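Local atomic coordinates of YohF (Salmonella typhimurium, PDB entry 6WON), a protein that probably acts as an acetoin dehydrogenase, an oxidoreductase of the short-chain dehydrogenase/reductase family. Residues B[10-15]-B[31-36]; B[20-25]-B[47-52]; B[59-64]-B[71-76]; B[104-109]-B[152-157]; B[143-148]-B[236-241]. One frame throughout, in Å; residues are numbered along the deposited sequence.

All five contacts belong to one Rossmann-type fold, with parallel strands in the order 3-2-1-4-5-6-7. Contact 1 joins the loop after strand 6-9 to strand 30-35. Contact 2 packs helices 15-27 and 39-50; its segments alternate with those of contact 1, and the two touch. Contact 3 follows on the neighbouring edge strand 56-60, its centre about 10 Å from that of contact 1. Contacts 4 and 5 interleave along the chain and touch through Thr156 and His144, their centres about 17 Å apart. Contact 5 reaches strand 238-241 at the other edge of the sheet within this chain. Contacts 1 to 3 thus build the probable cofactor half, and contacts 4 and 5 meet the second subunit.

Contact 1: B[10-15]-B[31-36]; sequences TASDSG and IGITWH
Thr34 and Ser12 have the largest shares in this contact. Thr34 OG1 lies 3.2 Å from Thr10 CA and 2.9 Å from Ala11 N. The side chains of Thr10 and Thr34 run side by side and point the same way. Two residues on from Thr10, Ser12 N gives a weak, bent hydrogen bond to Thr34 O, at 3.0 Å with an N-H...O angle of 131°. Ser12 OG sits 3.1 Å from Ile33 CG2. Its chi1 of 38° places the hydroxyl between its own backbone N and carbonyl carbon. Asp13 and Trp35 cross at about a right angle, with Asp13 CB 3.9 Å from Trp35 CB. A water bridges the segments beside this pair: it donates to Asp13 OD1 and accepts from His36 N.

The segment 10-15 is the turn between strand 6-9 and helix 15-27. Its sequence, TASDSG followed by IG, fits the glycine-rich TGxxxGIG cofactor loop of short-chain dehydrogenases, with Ala11 where the first glycine usually stands. In relatives this loop lies by the dinucleotide, and the end of the second strand lies near the adenosine ribose. Further out, Thr10 OG1 is bonded to Asn89 N and Ser12 OG to Val9 O. Ser12 O accepts from Thr45 OG1 of helix 39-50. Ile73 and Leu61 pack on both Thr10 and Thr34.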
# COMPACT_ATOMS: atom_id res chain seq x y z
N THR B 10 24.80 12.85 0.36
CA THR B 10 25.80 11.85 0.04
C THR B 10 25.83 11.57 -1.45
O THR B 10 24.81 11.71 -2.15
CB THR B 10 25.57 10.55 0.81
OG1 THR B 10 24.32 9.97 0.42
CG2 THR B 10 25.55 10.82 2.31
N ALA B 11 27.01 11.19 -1.94
CA ALA B 11 27.20 10.84 -3.35
C ALA B 11 26.73 11.97 -4.26
O ALA B 11 26.09 11.74 -5.28
CB ALA B 11 26.51 9.52 -3.69
N SER B 12 27.04 13.21 -3.87
CA SER B 12 26.62 14.38 -4.63
C SER B 12 27.65 14.80 -5.66
O SER B 12 27.60 15.94 -6.14
CB SER B 12 26.29 15.54 -3.69
OG SER B 12 27.20 15.58 -2.61
N ASP B 13 28.60 13.92 -5.99
CA ASP B 13 29.53 14.19 -7.08
C ASP B 13 28.87 14.15 -8.45
O ASP B 13 29.49 14.60 -9.42
CB ASP B 13 30.68 13.17 -7.04
CG ASP B 13 30.18 11.73 -6.93
OD1 ASP B 13 29.31 11.44 -6.07
OD2 ASP B 13 30.64 10.88 -7.71
N SER B 14 27.66 13.61 -8.57
CA SER B 14 27.01 13.44 -9.87
C SER B 14 25.54 13.07 -9.65
O SER B 14 25.09 12.87 -8.52
CB SER B 14 27.71 12.36 -10.69
OG SER B 14 27.37 11.09 -10.16
N GLY B 15 24.81 12.98 -10.75
CA GLY B 15 23.47 12.39 -10.73
C GLY B 15 22.51 13.11 -9.80
O GLY B 15 22.55 14.34 -9.65
N ILE B 31 26.57 23.57 2.07
CA ILE B 31 26.43 22.24 1.47
C ILE B 31 27.63 21.37 1.85
O ILE B 31 28.78 21.78 1.67
CB ILE B 31 26.31 22.32 -0.06
CG1 ILE B 31 24.97 22.90 -0.46
CG2 ILE B 31 26.51 20.94 -0.68
CD1 ILE B 31 23.80 22.15 0.12
N GLY B 32 27.35 20.16 2.34
CA GLY B 32 28.35 19.11 2.40
C GLY B 32 28.13 18.10 1.29
O GLY B 32 27.01 17.62 1.07
N ILE B 33 29.22 17.77 0.59
CA ILE B 33 29.23 16.89 -0.57
C ILE B 33 30.13 15.70 -0.26
O ILE B 33 31.29 15.89 0.12
CB ILE B 33 29.74 17.64 -1.82
CG1 ILE B 33 28.72 18.67 -2.30
CG2 ILE B 33 30.12 16.68 -2.94
CD1 ILE B 33 29.37 19.96 -2.83
N THR B 34 29.61 14.48 -0.43
CA THR B 34 30.47 13.30 -0.32
C THR B 34 30.59 12.62 -1.68
O THR B 34 29.71 12.72 -2.53
CB THR B 34 29.97 12.29 0.73
OG1 THR B 34 28.97 11.42 0.17
CG2 THR B 34 29.42 13.02 1.94
N TRP B 35 31.72 11.93 -1.87
CA TRP B 35 32.04 11.27 -3.12
C TRP B 35 32.76 9.96 -2.84
O TRP B 35 33.54 9.84 -1.89
CB TRP B 35 32.91 12.16 -4.02
CG TRP B 35 34.19 12.64 -3.38
CD1 TRP B 35 34.34 13.76 -2.60
CD2 TRP B 35 35.49 12.03 -3.47
NE1 TRP B 35 35.65 13.88 -2.21
CE2 TRP B 35 36.38 12.83 -2.72
CE3 TRP B 35 35.98 10.88 -4.10
CZ2 TRP B 35 37.74 12.53 -2.58
CZ3 TRP B 35 37.34 10.58 -3.97
CH2 TRP B 35 38.20 11.40 -3.21
N HIS B 36 32.51 8.97 -3.67
CA HIS B 36 33.09 7.67 -3.52
C HIS B 36 34.39 7.53 -4.31
O HIS B 36 35.36 7.25 -3.74
CB HIS B 36 32.12 6.61 -3.88
CG HIS B 36 32.69 5.24 -3.86
ND1 HIS B 36 32.84 4.50 -2.71
CD2 HIS B 36 33.16 4.47 -4.86
CE1 HIS B 36 33.37 3.34 -3.01
NE2 HIS B 36 33.58 3.30 -4.30
O HOH W 1 30.00 9.27 -4.81

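Contact 2: B[20-25]-B[47-52]; sequences CALLLA and KKAAQF
Leu22 and Phe52 meet the facing helix through side chains that both start beside their own backbone N, with chi1 -72° and -64°. With chi2 -173° CD1 of Leu22 runs on anti to CA, and the other methyl, CD2, is turned to helix 39-50. There CD2 lies 3.6 Å from Ala49 N and 3.8 Å from Lys48 CB. Only the base of Lys48 takes part, and its chain crosses Leu22 obliquely. Its ammonium group leads off to a salt bridge with Glu44.

The closest backbone approach is at two alanines. Ala25 CB touches Ala49 CB at 3.7 Å, and their CA atoms are 5.4 Å apart. Such small side chains let the helices come this near. Phe52 covers the end of the contact. Its CB lies 3.7 Å from Ala25 O, and CD2 lies 4.1 Å from Ala25 CB. CE2 reaches Leu22 O at 3.8 Å. A water close to both Ala25 O and Phe52 O lies beside this apolar patch.

The contact joins the first two helices of the Rossmann fold on one side of the sheet. Ala21, Leu24 and Ala25 pack inward on Ile31 of strand 30-35, and Val54 adds a further contact to Ala25. Cys20 and Leu23 face helix 216-226.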
# COMPACT_ATOMS: atom_id res chain seq x y z
N CYS B 20 20.46 17.57 -6.13
CA CYS B 20 20.00 17.99 -4.80
C CYS B 20 20.96 19.00 -4.18
O CYS B 20 20.53 20.03 -3.64
CB CYS B 20 19.82 16.78 -3.87
SG CYS B 20 18.59 15.57 -4.41
N ALA B 21 22.25 18.70 -4.23
CA ALA B 21 23.22 19.58 -3.57
C ALA B 21 23.17 20.99 -4.16
O ALA B 21 23.23 21.98 -3.43
CB ALA B 21 24.62 19.00 -3.68
N LEU B 22 23.07 21.08 -5.48
CA LEU B 22 23.11 22.39 -6.13
C LEU B 22 21.81 23.16 -5.90
O LEU B 22 21.83 24.38 -5.72
CB LEU B 22 23.39 22.21 -7.63
CG LEU B 22 24.82 21.79 -8.00
CD1 LEU B 22 25.00 21.81 -9.52
CD2 LEU B 22 25.85 22.69 -7.34
N LEU B 23 20.67 22.47 -5.92
CA LEU B 23 19.42 23.17 -5.67
C LEU B 23 19.36 23.66 -4.23
O LEU B 23 18.91 24.79 -3.97
CB LEU B 23 18.24 22.26 -5.99
CG LEU B 23 16.86 22.91 -5.98
CD1 LEU B 23 16.83 24.25 -6.77
CD2 LEU B 23 15.86 21.91 -6.54
N LEU B 24 19.84 22.85 -3.28
CA LEU B 24 19.83 23.27 -1.89
C LEU B 24 20.78 24.44 -1.67
O LEU B 24 20.44 25.40 -0.96
CB LEU B 24 20.20 22.10 -0.97
CG LEU B 24 19.16 20.98 -0.89
CD1 LEU B 24 19.67 19.75 -0.11
CD2 LEU B 24 17.84 21.51 -0.31
N ALA B 25 21.96 24.41 -2.30
CA ALA B 25 22.85 25.57 -2.29
C ALA B 25 22.15 26.80 -2.88
O ALA B 25 22.17 27.88 -2.28
CB ALA B 25 24.13 25.25 -3.06
N LYS B 47 32.28 23.91 -6.55
CA LYS B 47 32.48 25.12 -7.33
C LYS B 47 31.15 25.79 -7.65
O LYS B 47 30.94 26.97 -7.33
CB LYS B 47 33.24 24.79 -8.62
CG LYS B 47 33.45 25.98 -9.56
CD LYS B 47 34.31 25.63 -10.77
CE LYS B 47 35.12 26.82 -11.22
NZ LYS B 47 36.10 26.48 -12.29
N LYS B 48 30.23 25.05 -8.28
CA LYS B 48 28.95 25.65 -8.66
C LYS B 48 28.13 26.03 -7.43
O LYS B 48 27.45 27.07 -7.44
CB LYS B 48 28.18 24.68 -9.55
CG LYS B 48 28.96 24.23 -10.78
CD LYS B 48 28.02 23.61 -11.82
CE LYS B 48 28.61 22.34 -12.45
NZ LYS B 48 29.77 22.64 -13.33
N ALA B 49 28.16 25.21 -6.38
CA ALA B 49 27.40 25.53 -5.17
C ALA B 49 27.82 26.87 -4.59
O ALA B 49 26.97 27.67 -4.17
CB ALA B 49 27.58 24.42 -4.13
N ALA B 50 29.12 27.16 -4.60
CA ALA B 50 29.61 28.38 -3.97
C ALA B 50 29.29 29.63 -4.77
O ALA B 50 29.36 30.74 -4.24
CB ALA B 50 31.12 28.28 -3.75
N GLN B 51 28.95 29.48 -6.05
CA GLN B 51 28.49 30.63 -6.82
C GLN B 51 27.14 31.15 -6.33
O GLN B 51 26.74 32.26 -6.71
CB GLN B 51 28.42 30.26 -8.31
CG GLN B 51 29.79 29.95 -8.92
CD GLN B 51 29.70 29.25 -10.26
OE1 GLN B 51 28.61 29.02 -10.79
NE2 GLN B 51 30.86 28.89 -10.82
N PHE B 52 26.42 30.38 -5.51
CA PHE B 52 25.17 30.83 -4.93
C PHE B 52 25.37 31.54 -3.59
O PHE B 52 24.38 31.79 -2.89
CB PHE B 52 24.21 29.65 -4.75
CG PHE B 52 23.80 29.00 -6.06
CD1 PHE B 52 23.04 29.70 -6.98
CD2 PHE B 52 24.18 27.71 -6.35
CE1 PHE B 52 22.66 29.12 -8.19
CE2 PHE B 52 23.81 27.12 -7.55
CZ PHE B 52 23.05 27.82 -8.47
O HOH W 2 21.92 30.74 -2.27

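Contact 3: B[59-64]-B[71-76]; sequences IHLDLS and QAIEHL
Ile59 and Leu61 run past the first turns of helix 71-80 as their chain leaves strand 56-60. The CA atoms of Ile59 and Leu76 are 6.5 Å apart, and those of Leu61 and Ala72 are 5.9 Å apart. No hydrogen bond joins the two segments. Ala72 CB presses close to the strand backbone, 3.2 Å from His60 O.

Ile59 holds CG1 anti to its backbone N, with chi1 -151°, and is extended beyond it. CD1 thereby reaches over the helix backbone, 3.3 Å from Ala72 O and 3.6 Å from His75 CB. Ile59 lies across the side chain of His75. Its other branch, CG2, lies 4.0 Å from Leu76 CD2, and the two side chains lie alongside, pointing opposite ways. Leu61 divides its methyls: CD1 meets Ala72 CB and CD2 meets Ile73 CD1, each at 4.2 Å. Thr34 of the adjoining strand packs on Ile59, Leu61, Ile73 and Leu76, and Ile73 also meets helix 103-131. After the strand, Asp62 OD1 accepts from Ser64 N and closes an Asx turn.

This is strand-to-helix packing at the edge of a Rossmann sheet. The strand 56-60 is outermost, and the short link 65-70 brings the chain back along it as a helix.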
# COMPACT_ATOMS: atom_id res chain seq x y z
N ILE B 59 33.95 15.68 0.97
CA ILE B 59 34.65 14.65 1.71
C ILE B 59 34.45 13.32 1.00
O ILE B 59 33.39 13.05 0.42
CB ILE B 59 34.19 14.59 3.19
CG1 ILE B 59 35.34 14.08 4.06
CG2 ILE B 59 32.98 13.69 3.39
CD1 ILE B 59 35.12 14.30 5.54
N HIS B 60 35.51 12.52 1.00
CA HIS B 60 35.45 11.15 0.54
C HIS B 60 34.59 10.33 1.50
O HIS B 60 34.74 10.43 2.72
CB HIS B 60 36.87 10.57 0.45
CG HIS B 60 36.92 9.11 0.15
ND1 HIS B 60 36.30 8.55 -0.94
CD2 HIS B 60 37.55 8.09 0.79
CE1 HIS B 60 36.53 7.25 -0.95
NE2 HIS B 60 37.29 6.95 0.09
N LEU B 61 33.68 9.54 0.95
CA LEU B 61 32.87 8.61 1.74
C LEU B 61 32.95 7.24 1.10
O LEU B 61 32.58 7.08 -0.07
CB LEU B 61 31.42 9.09 1.84
CG LEU B 61 30.39 8.21 2.54
CD1 LEU B 61 30.71 8.06 4.02
CD2 LEU B 61 28.96 8.79 2.36
N ASP B 62 33.46 6.25 1.84
CA ASP B 62 33.55 4.86 1.40
C ASP B 62 32.69 3.99 2.32
O ASP B 62 33.17 3.50 3.35
CB ASP B 62 35.00 4.41 1.38
CG ASP B 62 35.18 3.06 0.71
OD1 ASP B 62 34.16 2.43 0.36
OD2 ASP B 62 36.35 2.64 0.52
N LEU B 63 31.43 3.79 1.95
CA LEU B 63 30.50 2.99 2.74
C LEU B 63 30.73 1.48 2.61
O LEU B 63 29.89 0.70 3.07
CB LEU B 63 29.05 3.30 2.34
CG LEU B 63 28.51 4.65 2.81
CD1 LEU B 63 27.06 4.84 2.40
CD2 LEU B 63 28.67 4.80 4.32
N SER B 64 31.84 1.05 2.01
CA SER B 64 32.04 -0.37 1.78
C SER B 64 32.54 -1.08 3.04
O SER B 64 32.32 -2.29 3.19
CB SER B 64 33.01 -0.58 0.61
OG SER B 64 34.36 -0.65 1.04
N GLN B 71 32.30 7.46 9.39
CA GLN B 71 32.85 8.55 10.20
C GLN B 71 33.11 9.80 9.36
O GLN B 71 33.09 10.92 9.90
CB GLN B 71 34.13 8.09 10.89
CG GLN B 71 33.88 7.28 12.16
CD GLN B 71 32.93 7.98 13.12
OE1 GLN B 71 33.24 9.05 13.66
NE2 GLN B 71 31.75 7.40 13.31
N ALA B 72 33.32 9.65 8.05
CA ALA B 72 33.51 10.82 7.20
C ALA B 72 32.32 11.78 7.27
O ALA B 72 32.47 12.99 7.06
CB ALA B 72 33.75 10.36 5.76
N ILE B 73 31.12 11.27 7.58
CA ILE B 73 29.99 12.16 7.80
C ILE B 73 30.22 13.05 9.02
O ILE B 73 29.94 14.25 8.99
CB ILE B 73 28.69 11.35 7.94
CG1 ILE B 73 28.43 10.55 6.66
CG2 ILE B 73 27.52 12.27 8.26
CD1 ILE B 73 28.06 11.41 5.46
N GLU B 74 30.74 12.46 10.11
CA GLU B 74 31.02 13.25 11.30
C GLU B 74 32.10 14.30 11.03
O GLU B 74 32.02 15.42 11.54
CB GLU B 74 31.44 12.33 12.45
CG GLU B 74 31.94 13.05 13.70
CD GLU B 74 30.84 13.83 14.40
OE1 GLU B 74 29.64 13.58 14.15
OE2 GLU B 74 31.19 14.71 15.22
N HIS B 75 33.08 13.96 10.19
CA HIS B 75 34.13 14.94 9.87
C HIS B 75 33.57 16.09 9.04
O HIS B 75 33.94 17.25 9.26
CB HIS B 75 35.28 14.26 9.14
CG HIS B 75 35.92 13.15 9.92
ND1 HIS B 75 36.42 13.33 11.19
CD2 HIS B 75 36.13 11.85 9.60
CE1 HIS B 75 36.92 12.18 11.62
NE2 HIS B 75 36.75 11.27 10.68
N LEU B 76 32.71 15.78 8.07
CA LEU B 76 32.09 16.82 7.25
C LEU B 76 31.24 17.75 8.11
O LEU B 76 31.36 18.98 8.02
CB LEU B 76 31.26 16.18 6.15
CG LEU B 76 30.69 17.07 5.04
CD1 LEU B 76 31.78 17.93 4.42
CD2 LEU B 76 29.99 16.22 3.97

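Contact 4: B[104-109]-B[152-157]; sequences TQWRQI and ASAYTA
Trp106 and Ile109 close round Ala154 where two long helices of the short-chain dehydrogenase fold, 103-131 and 153-173, pack together. The axes of the short segments 104-109 and 153-157 approach to 9.2 Å and run broadly parallel, 33° apart. A chi1 of 173° swings the indole away from the backbone N of Trp106, and its six-membered part reaches the second helix. Its CE3 lies 3.7 Å from Ala154 CB. The far corner, CH2, meets Ala157 CB at 3.9 Å. The ring therefore spans one turn of that helix, tilted against both methyls.

Ile109 comes to Ala154 from one turn further along its own helix. Its CD1 lies 3.6 Å from Ala154 CB, while CG2 rests 3.8 Å from Tyr155 N. The methyl of Ala154 is thus held between a ring and a branched chain. Tyr155 itself turns away, toward Ser142 and Asp113. Tyr155, with a lysine four residues on, fits the YxxxK signature of the family.

The indole also serves the assembly: it stacks on Phe118 of the second subunit, and its NE1 donates to Asp115 of that subunit. At the start of the second helix, Ala152 O accepts from both Thr156 N and Thr156 OG1, the hydroxyl at 2.9 Å from above the carbonyl plane.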
# COMPACT_ATOMS: atom_id res chain seq x y z
N THR B 104 27.92 -13.10 -0.17
CA THR B 104 28.75 -11.90 -0.11
C THR B 104 28.11 -10.75 -0.88
O THR B 104 28.16 -9.59 -0.45
CB THR B 104 30.17 -12.19 -0.62
OG1 THR B 104 30.98 -11.00 -0.52
CG2 THR B 104 30.17 -12.65 -2.08
N GLN B 105 27.46 -11.06 -2.00
CA GLN B 105 26.82 -10.03 -2.79
C GLN B 105 25.57 -9.51 -2.11
O GLN B 105 25.31 -8.30 -2.10
CB GLN B 105 26.50 -10.57 -4.18
CG GLN B 105 25.84 -9.54 -5.06
CD GLN B 105 25.80 -9.97 -6.51
OE1 GLN B 105 25.53 -11.15 -6.81
NE2 GLN B 105 26.07 -9.04 -7.41
N TRP B 106 24.77 -10.42 -1.53
CA TRP B 106 23.62 -10.02 -0.72
C TRP B 106 24.05 -9.03 0.36
O TRP B 106 23.44 -7.96 0.52
CB TRP B 106 22.97 -11.27 -0.10
CG TRP B 106 21.88 -11.02 0.89
CD1 TRP B 106 22.01 -10.91 2.25
CD2 TRP B 106 20.47 -10.89 0.61
NE1 TRP B 106 20.78 -10.70 2.83
CE2 TRP B 106 19.82 -10.68 1.84
CE3 TRP B 106 19.71 -10.90 -0.56
CZ2 TRP B 106 18.43 -10.49 1.94
CZ3 TRP B 106 18.34 -10.72 -0.47
CH2 TRP B 106 17.71 -10.52 0.77
N ARG B 107 25.12 -9.36 1.08
CA ARG B 107 25.56 -8.49 2.16
C ARG B 107 26.14 -7.19 1.63
O ARG B 107 25.95 -6.13 2.24
CB ARG B 107 26.59 -9.21 3.03
CG ARG B 107 25.99 -10.26 3.95
CD ARG B 107 25.76 -9.70 5.34
NE ARG B 107 24.83 -8.57 5.35
CZ ARG B 107 25.18 -7.30 5.59
NH1 ARG B 107 26.44 -6.97 5.88
NH2 ARG B 107 24.24 -6.36 5.58
N GLN B 108 26.86 -7.25 0.51
CA GLN B 108 27.43 -6.04 -0.06
C GLN B 108 26.34 -5.04 -0.46
O GLN B 108 26.45 -3.84 -0.19
CB GLN B 108 28.31 -6.40 -1.27
CG GLN B 108 29.00 -5.22 -1.92
CD GLN B 108 28.32 -4.80 -3.22
OE1 GLN B 108 27.91 -3.65 -3.38
NE2 GLN B 108 28.20 -5.74 -4.16
N ILE B 109 25.25 -5.54 -1.07
CA ILE B 109 24.16 -4.65 -1.48
C ILE B 109 23.48 -4.03 -0.26
O ILE B 109 23.19 -2.83 -0.23
CB ILE B 109 23.17 -5.41 -2.38
CG1 ILE B 109 23.83 -5.68 -3.74
CG2 ILE B 109 21.88 -4.63 -2.54
CD1 ILE B 109 23.39 -6.99 -4.40
N ALA B 152 16.88 -8.46 -9.19
CA ALA B 152 17.50 -7.55 -8.24
C ALA B 152 16.83 -7.69 -6.88
O ALA B 152 16.37 -6.72 -6.27
CB ALA B 152 17.44 -6.11 -8.74
N SER B 153 16.77 -8.94 -6.39
CA SER B 153 16.08 -9.20 -5.12
C SER B 153 16.79 -8.54 -3.95
O SER B 153 16.14 -8.01 -3.04
CB SER B 153 15.96 -10.70 -4.88
OG SER B 153 17.24 -11.31 -4.86
N ALA B 154 18.12 -8.57 -3.94
CA ALA B 154 18.84 -7.90 -2.85
C ALA B 154 18.55 -6.41 -2.85
O ALA B 154 18.24 -5.82 -1.81
CB ALA B 154 20.35 -8.15 -2.98
N TYR B 155 18.62 -5.79 -4.03
CA TYR B 155 18.36 -4.36 -4.13
C TYR B 155 16.93 -4.04 -3.69
O TYR B 155 16.71 -3.08 -2.93
CB TYR B 155 18.63 -3.92 -5.57
CG TYR B 155 18.22 -2.53 -5.96
CD1 TYR B 155 19.04 -1.44 -5.71
CD2 TYR B 155 17.02 -2.32 -6.62
CE1 TYR B 155 18.65 -0.17 -6.08
CE2 TYR B 155 16.63 -1.07 -7.00
CZ TYR B 155 17.44 0.00 -6.74
OH TYR B 155 17.02 1.25 -7.13
N THR B 156 15.96 -4.85 -4.12
CA THR B 156 14.57 -4.63 -3.71
C THR B 156 14.42 -4.75 -2.21
O THR B 156 13.77 -3.91 -1.56
CB THR B 156 13.67 -5.64 -4.41
OG1 THR B 156 13.77 -5.47 -5.83
CG2 THR B 156 12.22 -5.49 -3.93
N ALA B 157 15.00 -5.79 -1.62
CA ALA B 157 14.86 -5.99 -0.18
C ALA B 157 15.50 -4.85 0.59
O ALA B 157 14.96 -4.40 1.60
CB ALA B 157 15.48 -7.33 0.23

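Contact 5: B[143-148]-B[236-241]; sequences VHEHTP and GQSLIV
The loop between strand 135-140 and helix 153-173 meets the last strand of the Rossmann sheet, 238-241, and the hydroxyl of Ser238 is the polar centre of the contact. In short-chain dehydrogenases the loop after the strand equivalent to 135-140 borders the active site. Ser238 OG donates to Glu145 OE1 at 2.7 Å, reaching it from above the carboxylate plane. It also accepts from His146 NE2 at 2.8 Å, with an N-H...O angle of 147° and the oxygen near the plane of the imidazole. One hydroxyl thus joins a carboxylate to a ring. With chi1 -173° the hydroxyl of Ser238 lies opposite its backbone N and faces the loop. Thr141 OG1 is a second partner of Glu145 OE1 and fixes the carboxylate from the loop side. Glu145 CG lies over one face of the His146 ring.

Beside this polar group the contact is apolar. Ile240 CD1 lies 3.5 Å from His146 CD2, the two side chains coming from opposite directions. Val143 lies across Ile240. Ala182 of strand 178-185 packs on Glu145 and Ser238, and Ala184 on Ser238 and Ile240. Lys167 of the second subunit bonds to His146 O. Further along the strand, Val143 CG1 touches Ile240 CG2 at 3.8 Å.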
# COMPACT_ATOMS: atom_id res chain seq x y z
N VAL B 143 11.25 3.30 -6.60
CA VAL B 143 9.98 2.60 -6.72
C VAL B 143 10.10 1.18 -6.19
O VAL B 143 9.10 0.59 -5.75
CB VAL B 143 9.45 2.57 -8.16
CG1 VAL B 143 9.01 3.95 -8.58
CG2 VAL B 143 10.51 1.98 -9.14
N HIS B 144 11.31 0.63 -6.17
CA HIS B 144 11.50 -0.74 -5.69
C HIS B 144 11.55 -0.84 -4.17
O HIS B 144 11.78 -1.94 -3.65
CB HIS B 144 12.73 -1.32 -6.37
CG HIS B 144 12.63 -1.26 -7.86
ND1 HIS B 144 11.66 -1.96 -8.56
CD2 HIS B 144 13.31 -0.54 -8.78
CE1 HIS B 144 11.78 -1.70 -9.85
NE2 HIS B 144 12.78 -0.86 -10.01
N GLU B 145 11.34 0.26 -3.46
CA GLU B 145 10.88 0.19 -2.08
C GLU B 145 9.48 -0.43 -1.99
O GLU B 145 9.07 -0.86 -0.90
CB GLU B 145 10.86 1.60 -1.46
CG GLU B 145 10.33 1.70 -0.02
CD GLU B 145 10.00 3.12 0.41
OE1 GLU B 145 10.56 4.09 -0.17
OE2 GLU B 145 9.20 3.28 1.35
N HIS B 146 8.75 -0.50 -3.11
CA HIS B 146 7.35 -0.88 -3.14
C HIS B 146 7.03 -2.05 -4.05
O HIS B 146 6.09 -2.81 -3.76
CB HIS B 146 6.48 0.33 -3.56
CG HIS B 146 6.71 1.54 -2.72
ND1 HIS B 146 6.26 1.64 -1.42
CD2 HIS B 146 7.39 2.69 -2.97
CE1 HIS B 146 6.64 2.80 -0.91
NE2 HIS B 146 7.32 3.46 -1.83
N THR B 147 7.78 -2.23 -5.14
CA THR B 147 7.47 -3.25 -6.14
C THR B 147 8.80 -3.84 -6.60
O THR B 147 9.81 -3.14 -6.59
CB THR B 147 6.67 -2.64 -7.31
OG1 THR B 147 6.33 -3.65 -8.28
CG2 THR B 147 7.46 -1.51 -8.00
N PRO B 148 8.84 -5.13 -6.91
CA PRO B 148 10.14 -5.78 -7.12
C PRO B 148 10.77 -5.39 -8.45
O PRO B 148 10.09 -5.08 -9.42
CB PRO B 148 9.80 -7.28 -7.10
CG PRO B 148 8.36 -7.33 -7.60
CD PRO B 148 7.72 -6.08 -7.02
N GLY B 236 7.27 10.72 7.59
CA GLY B 236 7.00 9.30 7.56
C GLY B 236 6.51 8.76 6.24
O GLY B 236 6.07 7.61 6.19
N GLN B 237 6.59 9.53 5.16
CA GLN B 237 5.98 9.16 3.89
C GLN B 237 7.03 8.75 2.86
O GLN B 237 8.20 9.12 2.95
CB GLN B 237 5.13 10.31 3.35
CG GLN B 237 3.78 10.38 4.06
CD GLN B 237 3.04 9.06 3.93
OE1 GLN B 237 2.89 8.54 2.82
NE2 GLN B 237 2.61 8.49 5.05
N SER B 238 6.57 7.97 1.86
CA SER B 238 7.39 7.60 0.70
C SER B 238 6.76 8.27 -0.52
O SER B 238 5.70 7.84 -0.99
CB SER B 238 7.46 6.09 0.54
OG SER B 238 8.37 5.71 -0.49
N LEU B 239 7.41 9.33 -1.01
CA LEU B 239 6.85 10.16 -2.08
C LEU B 239 7.46 9.70 -3.40
O LEU B 239 8.67 9.84 -3.61
CB LEU B 239 7.11 11.64 -1.81
CG LEU B 239 6.69 12.21 -0.45
CD1 LEU B 239 6.64 13.74 -0.49
CD2 LEU B 239 5.32 11.68 -0.06
N ILE B 240 6.63 9.14 -4.27
CA ILE B 240 7.11 8.42 -5.45
C ILE B 240 7.08 9.35 -6.65
O ILE B 240 6.03 9.93 -6.98
CB ILE B 240 6.26 7.17 -5.70
CG1 ILE B 240 6.40 6.20 -4.52
CG2 ILE B 240 6.65 6.51 -7.02
CD1 ILE B 240 5.42 5.01 -4.61
N VAL B 241 8.22 9.49 -7.31
CA VAL B 241 8.38 10.35 -8.48
C VAL B 241 8.81 9.43 -9.61
O VAL B 241 10.00 9.11 -9.76
CB VAL B 241 9.40 11.47 -8.24
CG1 VAL B 241 9.60 12.30 -9.50
CG2 VAL B 241 8.98 12.36 -7.06